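Local coordinates for aldehyde dehydrogenase (Staphylococcus aureus, PDB 6K10), which oxidises 4,4'-diaponeurosporen-4-al to 4,4'-diaponeurosporenoic acid with NAD+, a step in the biosynthesis of the carotenoid staphyloxanthin, at residues K86-T91 with Y426-F431; K76-A81 with P131-I136; K408-G413 with M419-G424. The protein carries 1 engineered substitution. One frame throughout, in Å; residues are numbered along the deposited sequence.

Contact 1 (K86-T91 with Y426-F431)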
loop_
_atom_site.group_PDB
_atom_site.type_symbol
_atom_site.label_atom_id
_atom_site.label_comp_id
_atom_site.label_asym_id
_atom_site.label_seq_id
_atom_site.Cartn_x
_atom_site.Cartn_y
_atom_site.Cartn_z
ATOM N N LYS A 86 -7.061 20.279 -6.930
ATOM C CA LYS A 86 -6.397 21.161 -5.979
ATOM C C LYS A 86 -6.577 20.670 -4.550
ATOM O O LYS A 86 -5.649 20.758 -3.738
ATOM C CB LYS A 86 -6.924 22.589 -6.136
ATOM N N ASN A 87 -7.760 20.142 -4.223
ATOM C CA ASN A 87 -7.977 19.568 -2.898
ATOM C C ASN A 87 -7.084 18.354 -2.672
ATOM O O ASN A 87 -6.433 18.234 -1.625
ATOM C CB ASN A 87 -9.448 19.189 -2.728
ATOM C CG ASN A 87 -9.769 18.682 -1.327
ATOM O OD1 ASN A 87 -9.186 19.125 -0.339
ATOM N ND2 ASN A 87 -10.710 17.742 -1.242
ATOM N N TRP A 88 -7.034 17.447 -3.653
ATOM C CA TRP A 88 -6.280 16.206 -3.484
ATOM C C TRP A 88 -4.780 16.451 -3.386
ATOM O O TRP A 88 -4.092 15.799 -2.591
ATOM C CB TRP A 88 -6.556 15.242 -4.636
ATOM C CG TRP A 88 -7.965 14.744 -4.737
ATOM C CD1 TRP A 88 -8.978 14.954 -3.853
ATOM C CD2 TRP A 88 -8.507 13.915 -5.777
ATOM N NE1 TRP A 88 -10.122 14.325 -4.280
ATOM C CE2 TRP A 88 -9.859 13.678 -5.459
ATOM C CE3 TRP A 88 -7.982 13.358 -6.949
ATOM C CZ2 TRP A 88 -10.693 12.911 -6.265
ATOM C CZ3 TRP A 88 -8.812 12.594 -7.751
ATOM C CH2 TRP A 88 -10.154 12.378 -7.404
ATOM N N THR A 89 -4.250 17.361 -4.202
ATOM C CA THR A 89 -2.805 17.502 -4.342
ATOM C C THR A 89 -2.182 18.498 -3.376
ATOM O O THR A 89 -0.963 18.449 -3.169
ATOM C CB THR A 89 -2.442 17.930 -5.771
ATOM O OG1 THR A 89 -2.988 19.231 -6.031
ATOM C CG2 THR A 89 -2.975 16.937 -6.794
ATOM N N LYS A 90 -2.973 19.387 -2.779
ATOM C CA LYS A 90 -2.390 20.464 -1.991
ATOM C C LYS A 90 -1.736 19.928 -0.723
ATOM O O LYS A 90 -2.269 19.038 -0.056
ATOM C CB LYS A 90 -3.457 21.525 -1.675
ATOM C CG LYS A 90 -4.217 21.359 -0.366
ATOM C CD LYS A 90 -5.055 22.598 -0.043
ATOM N N THR A 91 -0.541 20.442 -0.425
ATOM C CA THR A 91 0.185 20.010 0.760
ATOM C C THR A 91 -0.659 20.255 2.005
ATOM O O THR A 91 -1.227 21.335 2.184
ATOM C CB THR A 91 1.519 20.753 0.860
ATOM O OG1 THR A 91 2.372 20.363 -0.221
ATOM C CG2 THR A 91 2.220 20.456 2.182
ATOM N N TYR A 426 -8.884 7.289 -4.224
ATOM C CA TYR A 426 -7.977 6.163 -4.032
ATOM C C TYR A 426 -7.151 5.884 -5.281
ATOM O O TYR A 426 -6.018 5.394 -5.175
ATOM C CB TYR A 426 -8.762 4.917 -3.610
ATOM C CG TYR A 426 -9.508 5.102 -2.309
ATOM C CD1 TYR A 426 -8.864 4.950 -1.089
ATOM C CD2 TYR A 426 -10.855 5.441 -2.303
ATOM C CE1 TYR A 426 -9.539 5.126 0.104
ATOM C CE2 TYR A 426 -11.538 5.620 -1.118
ATOM C CZ TYR A 426 -10.879 5.460 0.083
ATOM O OH TYR A 426 -11.562 5.637 1.264
ATOM N N SER A 427 -7.695 6.186 -6.464
ATOM C CA SER A 427 -6.892 6.109 -7.678
ATOM C C SER A 427 -5.730 7.089 -7.621
ATOM O O SER A 427 -4.596 6.746 -7.976
ATOM C CB SER A 427 -7.767 6.389 -8.900
ATOM O OG SER A 427 -8.725 5.356 -9.091
ATOM N N PHE A 428 -5.997 8.311 -7.155
ATOM C CA PHE A 428 -4.936 9.294 -6.957
ATOM C C PHE A 428 -3.948 8.825 -5.893
ATOM O O PHE A 428 -2.728 8.859 -6.102
ATOM C CB PHE A 428 -5.555 10.645 -6.579
ATOM C CG PHE A 428 -4.572 11.645 -6.033
ATOM C CD1 PHE A 428 -3.930 12.534 -6.878
ATOM C CD2 PHE A 428 -4.333 11.737 -4.669
ATOM C CE1 PHE A 428 -3.044 13.465 -6.380
ATOM C CE2 PHE A 428 -3.446 12.669 -4.171
ATOM C CZ PHE A 428 -2.805 13.534 -5.026
ATOM N N ASP A 429 -4.463 8.386 -4.739
ATOM C CA ASP A 429 -3.599 7.915 -3.658
ATOM C C ASP A 429 -2.662 6.806 -4.125
ATOM O O ASP A 429 -1.483 6.774 -3.748
ATOM C CB ASP A 429 -4.447 7.410 -2.487
ATOM C CG ASP A 429 -5.267 8.506 -1.833
ATOM O OD1 ASP A 429 -4.982 9.702 -2.062
ATOM O OD2 ASP A 429 -6.211 8.171 -1.082
ATOM N N THR A 430 -3.174 5.884 -4.948
ATOM C CA THR A 430 -2.385 4.727 -5.363
ATOM C C THR A 430 -1.115 5.147 -6.096
ATOM O O THR A 430 -0.052 4.547 -5.898
ATOM C CB THR A 430 -3.243 3.802 -6.234
ATOM O OG1 THR A 430 -4.236 3.175 -5.418
ATOM C CG2 THR A 430 -2.398 2.727 -6.906
ATOM N N PHE A 431 -1.195 6.191 -6.922
ATOM C CA PHE A 431 -0.051 6.681 -7.681
ATOM C C PHE A 431 0.619 7.879 -7.019
ATOM O O PHE A 431 1.315 8.644 -7.696
ATOM C CB PHE A 431 -0.481 7.023 -9.110
ATOM C CG PHE A 431 -0.989 5.836 -9.882
ATOM C CD1 PHE A 431 -0.105 4.942 -10.456
ATOM C CD2 PHE A 431 -2.347 5.618 -10.036
ATOM C CE1 PHE A 431 -0.560 3.849 -11.167
ATOM C CE2 PHE A 431 -2.810 4.526 -10.749
ATOM C CZ PHE A 431 -1.915 3.639 -11.315
#

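Contact 2 (K76-A81 with P131-I136)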
loop_
_atom_site.group_PDB
_atom_site.type_symbol
_atom_site.label_atom_id
_atom_site.label_comp_id
_atom_site.label_asym_id
_atom_site.label_seq_id
_atom_site.Cartn_x
_atom_site.Cartn_y
_atom_site.Cartn_z
ATOM N N LYS A 76 -17.248 10.709 -15.995
ATOM C CA LYS A 76 -17.604 11.226 -14.678
ATOM C C LYS A 76 -16.391 11.269 -13.756
ATOM O O LYS A 76 -16.217 12.225 -12.990
ATOM C CB LYS A 76 -18.714 10.370 -14.069
ATOM C CG LYS A 76 -19.357 10.967 -12.832
ATOM N N SER A 77 -15.535 10.246 -13.819
ATOM C CA SER A 77 -14.357 10.214 -12.958
ATOM C C SER A 77 -13.355 11.298 -13.341
ATOM O O SER A 77 -12.757 11.931 -12.462
ATOM C CB SER A 77 -13.706 8.831 -13.013
ATOM O OG SER A 77 -12.598 8.753 -12.135
ATOM N N ILE A 78 -13.149 11.521 -14.644
ATOM C CA ILE A 78 -12.269 12.601 -15.087
ATOM C C ILE A 78 -12.770 13.934 -14.559
ATOM O O ILE A 78 -12.000 14.745 -14.029
ATOM C CB ILE A 78 -12.168 12.626 -16.625
ATOM C CG1 ILE A 78 -11.520 11.353 -17.159
ATOM C CG2 ILE A 78 -11.389 13.855 -17.085
ATOM C CD1 ILE A 78 -11.688 11.169 -18.650
ATOM N N LYS A 79 -14.073 14.179 -14.702
ATOM C CA LYS A 79 -14.670 15.418 -14.219
ATOM C C LYS A 79 -14.385 15.631 -12.735
ATOM O O LYS A 79 -13.986 16.722 -12.320
ATOM C CB LYS A 79 -16.176 15.398 -14.496
ATOM C CG LYS A 79 -16.933 16.632 -14.059
ATOM C CD LYS A 79 -17.614 16.371 -12.726
ATOM C CE LYS A 79 -18.543 17.499 -12.324
ATOM N NZ LYS A 79 -19.758 17.034 -11.599
ATOM N N ILE A 80 -14.578 14.589 -11.922
ATOM C CA ILE A 80 -14.411 14.722 -10.473
ATOM C C ILE A 80 -12.945 14.948 -10.123
ATOM O O ILE A 80 -12.608 15.815 -9.305
ATOM C CB ILE A 80 -14.978 13.485 -9.750
ATOM C CG1 ILE A 80 -16.501 13.431 -9.908
ATOM C CG2 ILE A 80 -14.565 13.474 -8.276
ATOM C CD1 ILE A 80 -17.098 12.047 -9.707
ATOM N N ALA A 81 -12.050 14.166 -10.730
ATOM C CA ALA A 81 -10.624 14.330 -10.467
ATOM C C ALA A 81 -10.140 15.727 -10.844
ATOM O O ALA A 81 -9.361 16.343 -10.106
ATOM C CB ALA A 81 -9.827 13.271 -11.229
ATOM N N PRO A 131 -7.514 3.696 -13.758
ATOM C CA PRO A 131 -6.146 3.871 -13.233
ATOM C C PRO A 131 -5.426 5.063 -13.835
ATOM O O PRO A 131 -4.743 5.798 -13.107
ATOM C CB PRO A 131 -5.449 2.547 -13.586
ATOM C CG PRO A 131 -6.523 1.593 -13.871
ATOM C CD PRO A 131 -7.690 2.373 -14.383
ATOM N N LEU A 132 -5.575 5.285 -15.144
ATOM C CA LEU A 132 -4.858 6.375 -15.801
ATOM C C LEU A 132 -5.223 7.728 -15.204
ATOM O O LEU A 132 -4.350 8.585 -15.009
ATOM C CB LEU A 132 -5.151 6.370 -17.300
ATOM C CG LEU A 132 -4.367 7.410 -18.103
ATOM C CD1 LEU A 132 -2.881 7.078 -18.098
ATOM C CD2 LEU A 132 -4.895 7.533 -19.525
ATOM N N ILE A 133 -6.511 7.944 -14.921
ATOM C CA ILE A 133 -6.940 9.189 -14.288
ATOM C C ILE A 133 -6.150 9.425 -13.009
ATOM O O ILE A 133 -5.635 10.521 -12.766
ATOM C CB ILE A 133 -8.453 9.161 -14.011
ATOM C CG1 ILE A 133 -9.243 9.109 -15.318
ATOM C CG2 ILE A 133 -8.857 10.378 -13.208
ATOM C CD1 ILE A 133 -10.671 8.648 -15.130
ATOM N N GLY A 134 -6.040 8.389 -12.174
ATOM C CA GLY A 134 -5.259 8.519 -10.955
ATOM C C GLY A 134 -3.802 8.828 -11.237
ATOM O O GLY A 134 -3.204 9.700 -10.603
ATOM N N ALA A 135 -3.212 8.118 -12.202
ATOM C CA ALA A 135 -1.814 8.357 -12.550
ATOM C C ALA A 135 -1.610 9.777 -13.060
ATOM O O ALA A 135 -0.647 10.452 -12.679
ATOM C CB ALA A 135 -1.352 7.338 -13.592
ATOM N N ILE A 136 -2.509 10.247 -13.928
ATOM C CA ILE A 136 -2.416 11.614 -14.439
ATOM C C ILE A 136 -2.543 12.613 -13.299
ATOM O O ILE A 136 -1.700 13.503 -13.130
ATOM C CB ILE A 136 -3.490 11.866 -15.513
ATOM C CG1 ILE A 136 -3.160 11.116 -16.803
ATOM C CG2 ILE A 136 -3.629 13.360 -15.780
ATOM C CD1 ILE A 136 -4.267 11.187 -17.837
#

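Contact 3 (K408-G413 with M419-G424)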
loop_
_atom_site.group_PDB
_atom_site.type_symbol
_atom_site.label_atom_id
_atom_site.label_comp_id
_atom_site.label_asym_id
_atom_site.label_seq_id
_atom_site.Cartn_x
_atom_site.Cartn_y
_atom_site.Cartn_z
ATOM N N LYS A 408 -16.431 6.893 -3.636
ATOM C CA LYS A 408 -15.956 7.128 -2.280
ATOM C C LYS A 408 -15.640 5.834 -1.541
ATOM O O LYS A 408 -15.133 5.888 -0.416
ATOM C CB LYS A 408 -16.999 7.936 -1.505
ATOM C CG LYS A 408 -17.110 9.369 -1.981
ATOM C CD LYS A 408 -17.872 10.240 -1.006
ATOM C CE LYS A 408 -17.895 11.673 -1.504
ATOM N NZ LYS A 408 -19.019 12.460 -0.935
ATOM N N LEU A 409 -15.922 4.682 -2.148
ATOM C CA LEU A 409 -15.596 3.384 -1.584
ATOM C C LEU A 409 -14.353 2.842 -2.268
ATOM O O LEU A 409 -14.358 2.693 -3.497
ATOM C CB LEU A 409 -16.765 2.414 -1.766
ATOM C CG LEU A 409 -18.009 2.628 -0.904
ATOM C CD1 LEU A 409 -19.042 1.564 -1.219
ATOM C CD2 LEU A 409 -17.670 2.614 0.580
ATOM N N PRO A 410 -13.277 2.536 -1.548
ATOM C CA PRO A 410 -12.122 1.912 -2.200
ATOM C C PRO A 410 -12.495 0.555 -2.776
ATOM O O PRO A 410 -13.284 -0.191 -2.196
ATOM C CB PRO A 410 -11.098 1.785 -1.067
ATOM C CG PRO A 410 -11.919 1.782 0.179
ATOM C CD PRO A 410 -13.062 2.712 -0.104
ATOM N N PHE A 411 -11.935 0.248 -3.942
ATOM C CA PHE A 411 -12.208 -1.003 -4.636
ATOM C C PHE A 411 -10.912 -1.782 -4.769
ATOM O O PHE A 411 -9.970 -1.313 -5.410
ATOM C CB PHE A 411 -12.827 -0.749 -6.014
ATOM C CG PHE A 411 -12.906 -1.981 -6.873
ATOM C CD1 PHE A 411 -13.433 -3.162 -6.369
ATOM C CD2 PHE A 411 -12.441 -1.969 -8.179
ATOM C CE1 PHE A 411 -13.499 -4.301 -7.156
ATOM C CE2 PHE A 411 -12.508 -3.104 -8.970
ATOM C CZ PHE A 411 -13.039 -4.271 -8.456
ATOM N N GLY A 412 -10.870 -2.968 -4.175
ATOM C CA GLY A 412 -9.679 -3.796 -4.230
ATOM C C GLY A 412 -9.908 -5.089 -3.486
ATOM O O GLY A 412 -10.916 -5.266 -2.800
ATOM N N GLY A 413 -8.948 -6.000 -3.635
ATOM C CA GLY A 413 -9.027 -7.311 -3.034
ATOM C C GLY A 413 -8.175 -7.443 -1.783
ATOM O O GLY A 413 -7.634 -6.474 -1.245
ATOM N N MET A 419 -4.083 -6.867 -3.844
ATOM C CA MET A 419 -3.554 -5.926 -2.868
ATOM C C MET A 419 -3.593 -4.533 -3.478
ATOM O O MET A 419 -3.347 -4.366 -4.675
ATOM C CB MET A 419 -2.121 -6.291 -2.447
ATOM C CG MET A 419 -1.133 -6.335 -3.596
ATOM S SD MET A 419 0.520 -6.835 -3.088
ATOM C CE MET A 419 0.263 -8.581 -2.783
ATOM N N GLY A 420 -3.911 -3.539 -2.660
ATOM C CA GLY A 420 -4.113 -2.189 -3.141
ATOM C C GLY A 420 -5.562 -1.938 -3.521
ATOM O O GLY A 420 -6.412 -2.828 -3.493
ATOM N N ARG A 421 -5.843 -0.688 -3.894
ATOM C CA ARG A 421 -7.216 -0.262 -4.142
ATOM C C ARG A 421 -7.218 1.010 -4.976
ATOM O O ARG A 421 -6.210 1.706 -5.069
ATOM C CB ARG A 421 -7.960 -0.043 -2.824
ATOM C CG ARG A 421 -7.547 1.236 -2.109
ATOM C CD ARG A 421 -6.831 0.954 -0.803
ATOM N NE ARG A 421 -6.531 2.182 -0.069
ATOM C CZ ARG A 421 -7.042 2.472 1.122
ATOM N NH1 ARG A 421 -6.724 3.609 1.727
ATOM N NH2 ARG A 421 -7.881 1.625 1.704
ATOM N N TYR A 422 -8.367 1.304 -5.583
ATOM C CA TYR A 422 -8.516 2.529 -6.371
ATOM C C TYR A 422 -9.997 2.882 -6.469
ATOM O O TYR A 422 -10.817 2.381 -5.694
ATOM C CB TYR A 422 -7.836 2.399 -7.744
ATOM C CG TYR A 422 -8.495 1.474 -8.752
ATOM C CD1 TYR A 422 -8.653 0.117 -8.493
ATOM C CD2 TYR A 422 -8.926 1.952 -9.986
ATOM C CE1 TYR A 422 -9.238 -0.731 -9.424
ATOM C CE2 TYR A 422 -9.513 1.113 -10.923
ATOM C CZ TYR A 422 -9.667 -0.227 -10.637
ATOM O OH TYR A 422 -10.248 -1.062 -11.566
ATOM N N HIS A 423 -10.321 3.734 -7.450
ATOM C CA HIS A 423 -11.563 4.493 -7.601
ATOM C C HIS A 423 -11.519 5.814 -6.847
ATOM O O HIS A 423 -11.073 5.873 -5.695
ATOM C CB HIS A 423 -12.814 3.716 -7.167
ATOM C CG HIS A 423 -13.198 2.622 -8.105
ATOM N ND1 HIS A 423 -14.349 1.881 -7.946
ATOM C CD2 HIS A 423 -12.585 2.139 -9.210
ATOM C CE1 HIS A 423 -14.437 0.996 -8.921
ATOM N NE2 HIS A 423 -13.377 1.131 -9.700
ATOM N N GLY A 424 -11.990 6.875 -7.501
ATOM C CA GLY A 424 -12.056 8.179 -6.857
ATOM C C GLY A 424 -10.699 8.660 -6.412
ATOM O O GLY A 424 -9.709 8.554 -7.148
HETATM O O HOH W 1 -15.817 2.017 -5.563
HETATM O O HOH W 2 -6.870 -5.040 -5.216
HETATM O O HOH W 3 -8.219 -3.714 -1.207
#

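Contact 1 (K86-T91 with Y426-F431)
The last turn of helix 63-89 meets the short helix 425-430 in an apolar contact beside the sheet of what is, as in the family, the Rossmann-like cofactor-binding domain; F428 packs here against W88 and T89. No hydrogen bond crosses between the two segments. The F428 ring is the common surface. W88 CB sits over one face of the F428 ring, 4.0 Å from the ring centroid and only 7° off the ring normal, which makes a CH-pi contact. The five-membered ring of W88 and the F428 ring meet obliquely, inclined by 47°, and the two side chains slide past one another in opposite directions. The six-membered part of the indole reaches back to the root of F428, with W88 CE3 3.7 Å from F428 CB. F428 CG stands anti to its backbone N (chi1 166°), and this carries the ring out to the end of the other helix. There the far rim of the ring comes close to the backbone, with F428 CZ 3.6 Å from W88 O. The methyl group of T89 meets the same rim from a crossing direction, T89 CG2 lying 3.5 Å from F428 CE1. T89 OG1 takes no part in this apolar surface, since it is bonded back to L85 O one turn earlier in its own helix. Around the contact, F428 also touches A137 and A138 at the end of helix 126-138 and K109 of strand 104-118, while T89 packs on I30 and R33 of helix 30-46.

Contact 2 (K76-A81 with P131-I136)
I133 points from helix 126-138 into helix 63-89 and meets three residues there: S77, I78 and A81. This is helix-helix packing beside the sheet of what is, as in the family, the Rossmann-like cofactor-binding domain. The two short segments run nearly parallel, with 17° between their directions and a closest axis approach of 10.1 Å. No hydrogen bond joins them.

The two branches of I133 divide the work. CD1, at the end of the longer branch, reaches S77 and I78. I133 CD1 lies 3.6 Å from S77 OG and also touches S77 CB. The shorter branch, CG2, meets the methyl group of A81, with I133 CG2 3.6 Å from A81 CB. I133 CG1 is anti to the carbonyl carbon (chi1 -65°), and CG2 is anti to the backbone N. The two branches thus spread along helix 63-89, one toward S77 and the other toward A81, a turn further on. I78 comes in across I133 at about a right angle, and it touches with its CG1 methylene.

The next shell fixes these residues from several directions. S77 OG is hydrogen-bonded to E130 OE2, just before the second segment, so a polar link between the same two helices lies beside the apolar one. I133 also touches T74, one turn before I78 on helix 63-89. The side chain of I78 continues onto L40, S41 and I44 of helix 30-46, which brings a third helix to this layer. A81 is backed by W88 of its own helix. On the far helix, L132 and I136 turn to I170 of strand 170-172. The tightest carbon pair between the two segments is I78 CG1 with I133 CD1, at 3.5 Å, closer than usual van der Waals contact.

Contact 3 (K408-G413 with M419-G424)
F411 and Y422 bind each other through both backbone groups. F411 N donates to Y422 O at 3.0 Å, in the plane of that carbonyl. Y422 N returns a bond to F411 O at 3.1 Å, with the donor tilted 30° from the carbonyl plane. F411 O also receives a CA-H contact from R421 CA at 3.2 Å. Beyond this pair, water takes over. G420 O accepts from two waters: one also accepts from G413 N, and the other also donates to G413 O. At the other end, a water donates to L409 O and is hydrogen-bonded, in the ring plane, to H423 ND1, 2.8 Å away. H423 N is bonded to S427 OG, and the backbone of M419 is bonded to that of L216. The F411-Y422 pair of backbone bonds makes a single antiparallel bridge, a hydrogen-bonded pair, between loops flanking strand 418-419. G412 CA makes a CA-H...O contact with G420 O, 3.5 Å.

The side chains of F411, Y422 and H423 form an aromatic cluster beside the predicted active-site residues E217, near Y422, and S251, near F411; S251 is an engineered residue here. F411 CB lies over one face of the H423 imidazole, 3.8 Å from its centroid. The F411 and Y422 side chains lie side by side, pointing the same way; their ring planes are 42° apart, and Y422 CE1 is 3.7 Å from F411 CD2. R421 lays its CG methylene against P410 CB. R421 NH2 makes a salt bridge with E434 of the second subunit, and P410 O accepts from S436 OG of that same subunit.

From the N terminus, helix 63-89 supplies the first segments of contacts 2 and 1, in that order. Contact 2 closes first, when helix 126-138 returns to 76-81 after 49 residues. The loop of contact 1 opens at 86-91, inside that span, and closes only at 426-431, so the two contacts cross. Contact 3 is a short loop, 408-413 with 419-424, nested inside contact 1 and following contact 2 in series. The three also touch. F431 lies against P131 and A135, W88 against A81, Y426 against P410 and R421, and P131 against Y422. Together they tie helices 63-89, 126-138 and 425-430 to the loops beside the predicted active site.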